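Local coordinates for uncharacterized protein (Leptospira interrogans serogroup Icterohaemorrhagiae serovar copenhageni, PDB 6ULO) that is of unknown function but is predicted to be membrane-anchored and has a Rossmann-like fold, belonging to a family grouped with NAD(P)-binding domains, at residues L105-S110 against E114-L119; R118-E123 against K155-N160; F230-E235 against S284-W289; I221-A226 against Q234-S239. One frame throughout, in Å; residues are numbered along the deposited sequence.

Contact 1: residues L105-S110 against E114-L119; sequences LFLQKS and EDFIRL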
# COMPACT_ATOMS: atom_id res chain seq x y z
N LEU A 105 10.49 -11.57 -1.53
CA LEU A 105 11.34 -12.75 -1.55
C LEU A 105 10.89 -13.76 -0.50
O LEU A 105 10.79 -14.96 -0.78
CB LEU A 105 12.78 -12.31 -1.30
CG LEU A 105 13.83 -13.41 -1.14
CD1 LEU A 105 13.99 -14.28 -2.39
CD2 LEU A 105 15.18 -12.75 -0.73
N PHE A 106 10.58 -13.27 0.71
CA PHE A 106 10.14 -14.20 1.76
C PHE A 106 8.81 -14.85 1.40
O PHE A 106 8.63 -16.05 1.62
CB PHE A 106 10.01 -13.50 3.10
CG PHE A 106 11.30 -13.03 3.73
CD1 PHE A 106 12.55 -13.38 3.22
CD2 PHE A 106 11.24 -12.23 4.88
CE1 PHE A 106 13.70 -12.94 3.84
CE2 PHE A 106 12.38 -11.79 5.51
CZ PHE A 106 13.63 -12.16 4.99
N LEU A 107 7.88 -14.10 0.81
CA LEU A 107 6.62 -14.69 0.36
C LEU A 107 6.87 -15.79 -0.66
O LEU A 107 6.28 -16.87 -0.58
CB LEU A 107 5.71 -13.62 -0.27
CG LEU A 107 5.08 -12.64 0.73
CD1 LEU A 107 4.53 -11.43 -0.05
CD2 LEU A 107 3.97 -13.35 1.52
N GLN A 108 7.72 -15.52 -1.66
CA GLN A 108 8.03 -16.53 -2.67
C GLN A 108 8.51 -17.83 -2.06
O GLN A 108 8.15 -18.91 -2.53
CB GLN A 108 9.07 -15.99 -3.66
CG GLN A 108 8.49 -14.87 -4.54
CD GLN A 108 9.54 -14.16 -5.33
OE1 GLN A 108 10.72 -14.20 -4.99
NE2 GLN A 108 9.12 -13.49 -6.39
N LYS A 109 9.33 -17.75 -1.01
CA LYS A 109 9.95 -18.93 -0.45
C LYS A 109 9.14 -19.56 0.67
O LYS A 109 9.48 -20.66 1.11
CB LYS A 109 11.34 -18.57 0.07
CG LYS A 109 12.29 -18.13 -1.04
CD LYS A 109 12.47 -19.18 -2.10
CE LYS A 109 13.52 -18.72 -3.09
NZ LYS A 109 13.80 -19.75 -4.09
N SER A 110 8.08 -18.92 1.17
CA SER A 110 7.38 -19.35 2.38
C SER A 110 6.05 -20.00 1.99
O SER A 110 5.08 -19.30 1.66
CB SER A 110 7.15 -18.15 3.30
OG SER A 110 8.38 -17.69 3.84
N GLU A 114 2.79 -19.16 8.36
CA GLU A 114 3.68 -19.26 9.50
C GLU A 114 5.14 -19.19 9.08
O GLU A 114 5.98 -18.70 9.85
CB GLU A 114 3.44 -20.60 10.18
CG GLU A 114 2.14 -20.66 10.91
CD GLU A 114 0.93 -20.96 10.03
OE1 GLU A 114 1.10 -21.45 8.88
OE2 GLU A 114 -0.21 -20.72 10.49
N ASP A 115 5.47 -19.70 7.88
CA ASP A 115 6.84 -19.64 7.38
C ASP A 115 7.25 -18.20 7.09
O ASP A 115 8.38 -17.79 7.36
CB ASP A 115 6.99 -20.48 6.10
CG ASP A 115 6.61 -21.92 6.29
OD1 ASP A 115 7.02 -22.49 7.30
OD2 ASP A 115 5.88 -22.47 5.44
N PHE A 116 6.33 -17.41 6.55
CA PHE A 116 6.62 -16.01 6.29
C PHE A 116 6.86 -15.24 7.58
O PHE A 116 7.83 -14.48 7.69
CB PHE A 116 5.45 -15.41 5.52
CG PHE A 116 5.53 -13.92 5.35
CD1 PHE A 116 6.37 -13.34 4.40
CD2 PHE A 116 4.74 -13.08 6.14
CE1 PHE A 116 6.41 -11.95 4.24
CE2 PHE A 116 4.79 -11.69 6.00
CZ PHE A 116 5.65 -11.15 5.06
N ILE A 117 5.96 -15.39 8.55
CA ILE A 117 6.14 -14.74 9.84
C ILE A 117 7.45 -15.17 10.46
O ILE A 117 8.18 -14.35 11.02
CB ILE A 117 4.94 -15.02 10.76
CG1 ILE A 117 3.65 -14.48 10.12
CG2 ILE A 117 5.17 -14.43 12.17
CD1 ILE A 117 3.60 -12.94 9.96
N ARG A 118 7.80 -16.46 10.32
CA ARG A 118 9.03 -16.96 10.92
C ARG A 118 10.27 -16.31 10.31
O ARG A 118 11.21 -15.96 11.04
CB ARG A 118 9.06 -18.47 10.78
CG ARG A 118 10.18 -19.13 11.54
CD ARG A 118 10.12 -20.65 11.39
NE ARG A 118 9.84 -21.04 10.02
CZ ARG A 118 10.77 -21.15 9.07
NH1 ARG A 118 12.04 -20.88 9.35
NH2 ARG A 118 10.42 -21.54 7.85
N LEU A 119 10.33 -16.17 8.97
CA LEU A 119 11.51 -15.56 8.35
C LEU A 119 11.73 -14.14 8.83
O LEU A 119 12.87 -13.72 9.03
CB LEU A 119 11.43 -15.56 6.82
CG LEU A 119 11.63 -16.93 6.16
CD1 LEU A 119 11.53 -16.71 4.65
CD2 LEU A 119 12.98 -17.61 6.54
O HOH W 1 8.26 -22.73 3.22
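Phe-106, Leu-107 and Ser-110 pack against Asp-115, Phe-116 and Leu-119 inside a tight helical hairpin, in which helix 94-109 ends, three residues turn the chain, and helix 113-120 runs back. The two short axes approach to 8.9 Å and run roughly antiparallel, at 140°. The interface is built from two interlocking bumps. Leu-119 lays CB over one face of the Phe-106 ring, 4.0 Å from its centroid and 16° off the normal, while its CD1 sits 3.8 Å from Phe-106 CD1 and reaches back toward Ser-110. In return, Leu-107 sets its CD2 methyl over one face of the Phe-116 ring, displaced toward the rim and 3.7 Å from Phe-116 CD1. With CG of Phe-116 anti to its backbone N (chi1 172°), that ring leans into the hollow between Leu-107 and the Phe-106 CB, which lies 3.9 Å from Phe-116 CD1. At the turn the small Ser-110 lets the two backbones close in, its CB 3.6 Å from Asp-115 CB. Tyr-179 of helix 176-187 covers Leu-107 and Phe-116, and Ala-128 of helix 125-135 packs on Phe-106. No hydrogen bond crosses directly between the segments, although a water links Lys-109 O to Asp-115 OD2, weakly at the carboxylate, which also accepts a bond from Lys-112 N. The Ser-110 hydroxyl turns back to its own helix, donating through OG to Phe-106 O at 2.8 Å from above the carbonyl plane, while Leu-119 CD1 presses on that same OG at 3.4 Å.

Contact 2: residues R118-E123 against K155-N160; sequences RLWGKE and KRHKTN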
# COMPACT_ATOMS: atom_id res chain seq x y z
N ARG A 118 7.80 -16.46 10.32
CA ARG A 118 9.03 -16.96 10.92
C ARG A 118 10.27 -16.31 10.31
O ARG A 118 11.21 -15.96 11.04
CB ARG A 118 9.06 -18.47 10.78
CG ARG A 118 10.18 -19.13 11.54
CD ARG A 118 10.12 -20.65 11.39
NE ARG A 118 9.84 -21.04 10.02
CZ ARG A 118 10.77 -21.15 9.07
NH1 ARG A 118 12.04 -20.88 9.35
NH2 ARG A 118 10.42 -21.54 7.85
N LEU A 119 10.33 -16.17 8.97
CA LEU A 119 11.51 -15.56 8.35
C LEU A 119 11.73 -14.14 8.83
O LEU A 119 12.87 -13.72 9.03
CB LEU A 119 11.43 -15.56 6.82
CG LEU A 119 11.63 -16.93 6.16
CD1 LEU A 119 11.53 -16.71 4.65
CD2 LEU A 119 12.98 -17.61 6.54
N TRP A 120 10.65 -13.36 9.00
CA TRP A 120 10.81 -12.01 9.54
C TRP A 120 11.08 -12.02 11.04
O TRP A 120 11.56 -11.01 11.57
CB TRP A 120 9.56 -11.16 9.27
CG TRP A 120 9.63 -10.35 7.99
CD1 TRP A 120 8.76 -10.37 6.92
CD2 TRP A 120 10.60 -9.34 7.68
NE1 TRP A 120 9.14 -9.44 5.98
CE2 TRP A 120 10.27 -8.80 6.42
CE3 TRP A 120 11.71 -8.83 8.36
CZ2 TRP A 120 11.01 -7.78 5.82
CZ3 TRP A 120 12.46 -7.82 7.76
CH2 TRP A 120 12.10 -7.31 6.50
N GLY A 121 10.86 -13.16 11.71
CA GLY A 121 10.94 -13.26 13.14
C GLY A 121 12.31 -13.66 13.62
O GLY A 121 13.19 -14.05 12.86
N LYS A 122 12.47 -13.61 14.94
CA LYS A 122 13.74 -14.01 15.54
C LYS A 122 14.09 -15.46 15.21
O LYS A 122 15.26 -15.78 14.93
CB LYS A 122 13.64 -13.81 17.05
N GLU A 123 13.08 -16.34 15.21
CA GLU A 123 13.32 -17.76 14.95
C GLU A 123 13.93 -18.00 13.59
O GLU A 123 14.83 -18.84 13.44
CB GLU A 123 12.01 -18.55 15.08
CG GLU A 123 12.13 -20.01 14.61
CD GLU A 123 10.82 -20.77 14.63
OE1 GLU A 123 9.75 -20.13 14.75
OE2 GLU A 123 10.87 -22.01 14.51
N LYS A 155 7.11 -6.69 15.87
CA LYS A 155 6.11 -6.13 16.77
C LYS A 155 4.79 -5.96 16.03
O LYS A 155 3.72 -6.28 16.58
CB LYS A 155 6.63 -4.81 17.34
CG LYS A 155 5.67 -4.03 18.17
CD LYS A 155 6.39 -2.83 18.76
CE LYS A 155 5.47 -1.94 19.57
NZ LYS A 155 6.16 -0.70 20.04
N ARG A 156 4.84 -5.46 14.80
CA ARG A 156 3.62 -5.27 14.03
C ARG A 156 2.95 -6.59 13.68
O ARG A 156 1.71 -6.68 13.71
CB ARG A 156 3.95 -4.44 12.79
CG ARG A 156 2.79 -4.26 11.86
CD ARG A 156 1.75 -3.33 12.45
NE ARG A 156 0.69 -3.08 11.51
CZ ARG A 156 -0.42 -2.38 11.77
NH1 ARG A 156 -0.61 -1.85 12.99
NH2 ARG A 156 -1.35 -2.26 10.83
N HIS A 157 3.72 -7.64 13.37
CA HIS A 157 3.11 -8.94 13.13
C HIS A 157 2.35 -9.42 14.37
O HIS A 157 1.25 -9.96 14.25
CB HIS A 157 4.17 -9.96 12.74
CG HIS A 157 4.66 -9.80 11.33
ND1 HIS A 157 5.83 -10.37 10.86
CD2 HIS A 157 4.11 -9.13 10.28
CE1 HIS A 157 5.98 -10.04 9.58
NE2 HIS A 157 4.95 -9.30 9.21
N LYS A 158 2.93 -9.25 15.56
CA LYS A 158 2.25 -9.72 16.78
C LYS A 158 0.99 -8.91 17.05
O LYS A 158 -0.02 -9.47 17.48
CB LYS A 158 3.21 -9.67 17.96
CG LYS A 158 4.42 -10.56 17.73
CD LYS A 158 5.50 -10.35 18.78
CE LYS A 158 6.78 -11.10 18.36
NZ LYS A 158 6.54 -12.55 18.19
N THR A 159 1.04 -7.60 16.78
CA THR A 159 -0.15 -6.76 16.90
C THR A 159 -1.21 -7.18 15.89
O THR A 159 -2.40 -7.25 16.23
CB THR A 159 0.26 -5.31 16.69
OG1 THR A 159 1.02 -4.92 17.83
CG2 THR A 159 -0.95 -4.41 16.52
N ASN A 160 -0.82 -7.45 14.63
CA ASN A 160 -1.80 -7.86 13.63
C ASN A 160 -2.51 -9.14 14.03
O ASN A 160 -3.70 -9.28 13.77
CB ASN A 160 -1.16 -8.01 12.24
CG ASN A 160 -0.88 -6.69 11.59
OD1 ASN A 160 -1.34 -5.65 12.02
ND2 ASN A 160 -0.09 -6.72 10.54
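Trp-120 closes the regular part of helix 113-120, with Gly-121 the first residue to leave helical geometry, and its CA stands 9.0 Å from CA of His-157, well inside helix 139-166. Both CB atoms point into the gap, and these two residues make the whole contact, a small one of 71 Å² in total. The imidazole arrives edge first: His-157 CE1 lies 3.8 Å from Trp-120 CB and 3.9 Å from Trp-120 CD1, which sits at the edge of the imidazole, in its plane. Seen from the indole the approach is oblique. The five-membered rings have centroids 5.6 Å apart and planes at 67°, neither a stack nor an edge-to-face pair. The Trp-120 chi1 of -93° departs from the usual staggered value near -60°, turning the indole so that CD1, beside CB, borders the imidazole. No hydrogen bond joins the segments. The polar ring atoms are held by third parties, Trp-120 NE1 by the Thr-103 hydroxyl and His-157 NE2 by the Glu-73 carboxylate, which helps fix the rotation of each ring. The indole also lies nearly parallel to the Tyr-146 ring. Trp-120 is thus wedged where three helices meet, with Ile-102 of helix 94-109 beside it and Ser-150 and Ile-153 of helix 139-166 lining its path, and Glu-73, in the loop after strand 66-69, ties His-157 to the strand-bearing part of the chain.

Contact 3: residues F230-E235 against S284-W289; sequences FAYPQE and SNFQKW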
# COMPACT_ATOMS: atom_id res chain seq x y z
N PHE A 230 0.94 17.72 2.92
CA PHE A 230 1.05 18.66 1.81
C PHE A 230 -0.32 19.16 1.36
O PHE A 230 -1.31 18.44 1.44
CB PHE A 230 1.80 18.06 0.60
CG PHE A 230 1.25 16.72 0.10
CD1 PHE A 230 0.17 16.67 -0.78
CD2 PHE A 230 1.85 15.53 0.49
CE1 PHE A 230 -0.29 15.44 -1.26
CE2 PHE A 230 1.40 14.32 0.02
CZ PHE A 230 0.32 14.27 -0.85
N ALA A 231 -0.35 20.39 0.86
CA ALA A 231 -1.43 20.82 -0.00
C ALA A 231 -1.16 20.26 -1.40
O ALA A 231 -0.01 20.18 -1.82
CB ALA A 231 -1.51 22.35 -0.03
N TYR A 232 -2.20 19.85 -2.09
CA TYR A 232 -2.00 19.17 -3.37
C TYR A 232 -1.29 20.08 -4.37
O TYR A 232 -1.83 21.14 -4.70
CB TYR A 232 -3.34 18.79 -3.96
CG TYR A 232 -4.14 17.84 -3.09
CD1 TYR A 232 -3.64 16.58 -2.77
CD2 TYR A 232 -5.39 18.19 -2.58
CE1 TYR A 232 -4.34 15.69 -1.99
CE2 TYR A 232 -6.11 17.30 -1.80
CZ TYR A 232 -5.59 16.05 -1.51
OH TYR A 232 -6.34 15.20 -0.73
N PRO A 233 -0.13 19.69 -4.89
CA PRO A 233 0.54 20.48 -5.93
C PRO A 233 0.18 19.97 -7.32
O PRO A 233 -0.42 18.90 -7.50
CB PRO A 233 2.02 20.22 -5.64
CG PRO A 233 2.00 18.75 -5.24
CD PRO A 233 0.72 18.58 -4.41
N GLN A 234 0.61 20.74 -8.33
CA GLN A 234 0.23 20.45 -9.71
C GLN A 234 0.66 19.06 -10.17
O GLN A 234 -0.10 18.38 -10.86
CB GLN A 234 0.83 21.51 -10.61
CG GLN A 234 0.29 21.48 -12.01
CD GLN A 234 -1.19 21.75 -12.02
OE1 GLN A 234 -1.66 22.72 -11.42
NE2 GLN A 234 -1.94 20.88 -12.69
N GLU A 235 1.88 18.63 -9.84
CA GLU A 235 2.32 17.34 -10.36
C GLU A 235 1.47 16.20 -9.83
O GLU A 235 1.18 15.25 -10.56
CB GLU A 235 3.80 17.09 -10.08
CG GLU A 235 4.79 17.87 -10.98
CD GLU A 235 4.74 17.55 -12.52
OE1 GLU A 235 4.26 16.47 -12.98
OE2 GLU A 235 5.23 18.40 -13.31
N SER A 284 -12.60 8.64 -9.13
CA SER A 284 -13.23 9.62 -10.02
C SER A 284 -13.69 10.86 -9.25
O SER A 284 -13.57 11.99 -9.75
CB SER A 284 -14.43 8.99 -10.73
OG SER A 284 -15.40 8.60 -9.78
N ASN A 285 -14.25 10.66 -8.05
CA ASN A 285 -14.65 11.79 -7.21
C ASN A 285 -13.42 12.60 -6.79
O ASN A 285 -13.41 13.83 -6.89
CB ASN A 285 -15.42 11.25 -5.99
CG ASN A 285 -15.87 12.35 -5.03
OD1 ASN A 285 -15.06 12.92 -4.31
ND2 ASN A 285 -17.18 12.64 -5.01
N PHE A 286 -12.36 11.92 -6.40
CA PHE A 286 -11.13 12.61 -6.01
C PHE A 286 -10.58 13.43 -7.17
O PHE A 286 -10.10 14.54 -6.96
CB PHE A 286 -10.12 11.57 -5.53
CG PHE A 286 -8.86 12.14 -4.93
CD1 PHE A 286 -8.90 13.21 -4.03
CD2 PHE A 286 -7.62 11.54 -5.21
CE1 PHE A 286 -7.74 13.68 -3.44
CE2 PHE A 286 -6.45 12.01 -4.61
CZ PHE A 286 -6.51 13.07 -3.71
N GLN A 287 -10.66 12.91 -8.40
CA GLN A 287 -10.20 13.66 -9.57
C GLN A 287 -10.98 14.96 -9.76
O GLN A 287 -10.40 15.98 -10.14
CB GLN A 287 -10.29 12.78 -10.82
CG GLN A 287 -9.25 11.65 -10.80
CD GLN A 287 -9.52 10.63 -11.91
OE1 GLN A 287 -10.65 10.49 -12.34
NE2 GLN A 287 -8.48 9.94 -12.37
N LYS A 288 -12.28 14.96 -9.42
CA LYS A 288 -13.05 16.21 -9.42
C LYS A 288 -12.49 17.20 -8.40
O LYS A 288 -12.31 18.39 -8.70
CB LYS A 288 -14.53 15.95 -9.13
CG LYS A 288 -15.27 15.06 -10.09
CD LYS A 288 -16.72 14.84 -9.59
CE LYS A 288 -17.57 14.12 -10.61
NZ LYS A 288 -17.78 14.91 -11.87
N TRP A 289 -12.25 16.74 -7.17
CA TRP A 289 -11.70 17.66 -6.17
C TRP A 289 -10.36 18.23 -6.62
O TRP A 289 -10.11 19.43 -6.49
CB TRP A 289 -11.56 16.94 -4.81
CG TRP A 289 -12.89 16.75 -4.17
CD1 TRP A 289 -13.72 15.65 -4.27
CD2 TRP A 289 -13.55 17.65 -3.28
NE1 TRP A 289 -14.86 15.85 -3.52
CE2 TRP A 289 -14.77 17.06 -2.91
CE3 TRP A 289 -13.23 18.92 -2.78
CZ2 TRP A 289 -15.67 17.70 -2.07
CZ3 TRP A 289 -14.13 19.54 -1.94
CH2 TRP A 289 -15.32 18.93 -1.59
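Phe-286 and Tyr-232 reach toward each other from opposite directions and join helix 283-291 to the loop that leads into helix 234-241. From CB of Phe-286, the first torsion places CG anti to the backbone N (chi1 -173°), sending the ring across toward the loop. Its CD1 side leads to CE1, where the contact begins: CE1 lies 3.4 Å from Tyr-232 OH and 3.7 Å from Tyr-232 CZ. At the tip, Phe-286 CZ comes within 3.8 Å of Tyr-232 CE1, and also packs on Phe-236. The ring thus presents its CE1-CZ edge to Tyr-232, giving an offset edge-to-face pair with centroids 5.5 Å apart and planes at 71°. Tyr-232 CE1 lies in the plane of the Phe-286 ring, at its edge. A cation-pi interaction with Arg-253 adds a charged neighbour to this otherwise aromatic group. The Tyr-232 hydroxyl, although beside a hydrocarbon edge, is hydrogen-bonded to Glu-227 OE2, so the buried phenol oxygen is satisfied, which helps hold the phenol ring in place. Tyr-232 is fixed at its base as well, by backbone hydrogen bonding with Leu-297, while Val-302 of helix 299-306 packs on its side chain. Pro-233 next to it occupies the N-cap position of helix 234-241. The arrangement is that of a layered alpha/beta fold, with helices packed on the mixed part of the sheet: helix 283-291 directly follows strand 277-282, which runs antiparallel to 249-255, beyond the parallel, Rossmann-like strands.

Contact 4: residues I221-A226 against Q234-S239; sequences IYFSNA and QEFKNS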
# COMPACT_ATOMS: atom_id res chain seq x y z
N ILE A 221 -6.06 3.10 -4.82
CA ILE A 221 -4.82 3.80 -4.50
C ILE A 221 -4.82 4.14 -3.01
O ILE A 221 -5.78 4.73 -2.50
CB ILE A 221 -4.55 5.01 -5.42
CG1 ILE A 221 -3.15 5.56 -5.15
CG2 ILE A 221 -5.64 6.09 -5.32
CD1 ILE A 221 -2.64 6.45 -6.26
N TYR A 222 -3.78 3.70 -2.30
CA TYR A 222 -3.67 3.88 -0.85
C TYR A 222 -2.59 4.91 -0.54
O TYR A 222 -1.44 4.76 -0.97
CB TYR A 222 -3.34 2.53 -0.19
CG TYR A 222 -2.88 2.63 1.26
CD1 TYR A 222 -3.80 2.76 2.32
CD2 TYR A 222 -1.53 2.61 1.58
CE1 TYR A 222 -3.36 2.82 3.64
CE2 TYR A 222 -1.10 2.66 2.91
CZ TYR A 222 -2.02 2.77 3.93
OH TYR A 222 -1.57 2.85 5.21
N PHE A 223 -2.97 5.96 0.19
CA PHE A 223 -2.08 7.04 0.56
C PHE A 223 -1.66 7.02 2.02
O PHE A 223 -0.92 7.92 2.43
CB PHE A 223 -2.73 8.40 0.30
CG PHE A 223 -3.03 8.66 -1.16
CD1 PHE A 223 -2.05 8.52 -2.14
CD2 PHE A 223 -4.31 9.05 -1.56
CE1 PHE A 223 -2.34 8.81 -3.49
CE2 PHE A 223 -4.60 9.34 -2.89
CZ PHE A 223 -3.62 9.22 -3.84
N SER A 224 -2.17 6.10 2.85
CA SER A 224 -1.98 6.22 4.29
C SER A 224 -2.42 7.62 4.70
O SER A 224 -3.39 8.12 4.14
CB SER A 224 -0.55 5.83 4.67
OG SER A 224 -0.38 5.86 6.09
N ASN A 225 -1.68 8.28 5.59
CA ASN A 225 -1.96 9.68 5.91
C ASN A 225 -0.96 10.60 5.24
O ASN A 225 -0.75 11.73 5.71
CB ASN A 225 -2.03 9.93 7.43
CG ASN A 225 -0.69 9.87 8.10
OD1 ASN A 225 0.14 8.99 7.76
ND2 ASN A 225 -0.45 10.75 9.08
N ALA A 226 -0.35 10.16 4.13
CA ALA A 226 0.67 10.98 3.48
C ALA A 226 0.15 12.35 3.08
O ALA A 226 0.92 13.32 3.11
CB ALA A 226 1.21 10.25 2.25
N GLN A 234 0.61 20.74 -8.33
CA GLN A 234 0.23 20.45 -9.71
C GLN A 234 0.66 19.06 -10.17
O GLN A 234 -0.10 18.38 -10.86
CB GLN A 234 0.83 21.51 -10.61
CG GLN A 234 0.29 21.48 -12.01
CD GLN A 234 -1.19 21.75 -12.02
OE1 GLN A 234 -1.66 22.72 -11.42
NE2 GLN A 234 -1.94 20.88 -12.69
N GLU A 235 1.88 18.63 -9.84
CA GLU A 235 2.32 17.34 -10.36
C GLU A 235 1.47 16.20 -9.83
O GLU A 235 1.18 15.25 -10.56
CB GLU A 235 3.80 17.09 -10.08
CG GLU A 235 4.79 17.87 -10.98
CD GLU A 235 4.74 17.55 -12.52
OE1 GLU A 235 4.26 16.47 -12.98
OE2 GLU A 235 5.23 18.40 -13.31
N PHE A 236 1.02 16.29 -8.58
CA PHE A 236 0.15 15.27 -8.01
C PHE A 236 -1.23 15.33 -8.65
O PHE A 236 -1.82 14.29 -8.98
CB PHE A 236 0.05 15.49 -6.50
CG PHE A 236 -0.87 14.54 -5.79
CD1 PHE A 236 -0.41 13.34 -5.29
CD2 PHE A 236 -2.19 14.88 -5.55
CE1 PHE A 236 -1.27 12.47 -4.60
CE2 PHE A 236 -3.05 14.03 -4.87
CZ PHE A 236 -2.60 12.81 -4.40
N LYS A 237 -1.75 16.54 -8.89
CA LYS A 237 -3.02 16.63 -9.58
C LYS A 237 -2.93 15.96 -10.95
O LYS A 237 -3.80 15.17 -11.33
CB LYS A 237 -3.40 18.10 -9.75
CG LYS A 237 -3.70 18.83 -8.45
CD LYS A 237 -3.91 20.33 -8.70
CE LYS A 237 -4.36 21.01 -7.45
NZ LYS A 237 -4.61 22.44 -7.72
N ASN A 238 -1.88 16.28 -11.72
CA ASN A 238 -1.73 15.69 -13.05
C ASN A 238 -1.61 14.18 -12.98
O ASN A 238 -2.22 13.47 -13.80
CB ASN A 238 -0.49 16.25 -13.74
CG ASN A 238 -0.66 17.66 -14.18
OD1 ASN A 238 -1.76 18.22 -14.17
ND2 ASN A 238 0.45 18.25 -14.56
N SER A 239 -0.83 13.66 -12.03
CA SER A 239 -0.65 12.21 -12.01
C SER A 239 -1.94 11.49 -11.61
O SER A 239 -2.25 10.45 -12.20
CB SER A 239 0.55 11.79 -11.16
OG SER A 239 0.36 12.18 -9.83
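Phe-236 and Phe-223 approach from opposite directions, their CE1 and CZ atoms touching, and bring the first turn and a half of helix 234-241 against the end of strand 218-222. The helix opens at Gln-234, whose side-chain amide reaches one turn ahead: NE2 donates to Asn-238 OD1 at 3.0 Å with an N-H...O angle of 148°. The acceptor lies almost in the amide plane of Gln-234, whereas the donor stands above the carbonyl plane of Asn-238. Two residues on, Phe-236 carries the contact. Its CG is anti to the backbone N (chi1 177°), directing the ring away from the helix so that CZ reaches Phe-223 CZ at 3.8 Å and CE1 reaches Phe-223 CE1 at 4.0 Å. The ring centroids are 5.6 Å apart with planes at 52°, an oblique pair in which Phe-223 CZ lies at the edge of the Phe-236 ring. At Asn-238 and Ser-239 the helix continues with backbone bonds to Gln-234 O and Glu-235 O. Phe-223 itself begins a type II' turn ending at Ala-226, closed by Ala-226 N to Phe-223 O at 2.9 Å. Val-251 and Leu-198 flank Phe-223, while Leu-290 touches Phe-236. Both phenylalanines are buried and only 74 Å² is shared, which implies that dispersion and exclusion of water hold strand end to helix, with no polar bond between the two segments; the polar groups of the turn bond to others, such as Glu-50.

Overall arrangement
Nearly all the touching residues are buried; Asp-115 of contact 1, partly exposed, is the exception. Contact 4 lies nearest the chain's centre, about 13 Å between centres, against about 19 Å for the other three. Contacts 1 and 2 share helix 113-120 in a helical region and touch, for example through Ile-117 and His-157. On the opposite side, contacts 3 and 4 share helix 234-241 and join through Phe-286 packing on Phe-223. Contact 4 joins the sheet itself to that helix, which links parallel strands 218-222 and 249-255 in a beta-alpha-beta crossover; contact 3 joins its entry loop to helix 283-291. Contact 1 mixes aliphatic, aromatic and water-mediated contacts, whereas the others each rest on one aromatic pair.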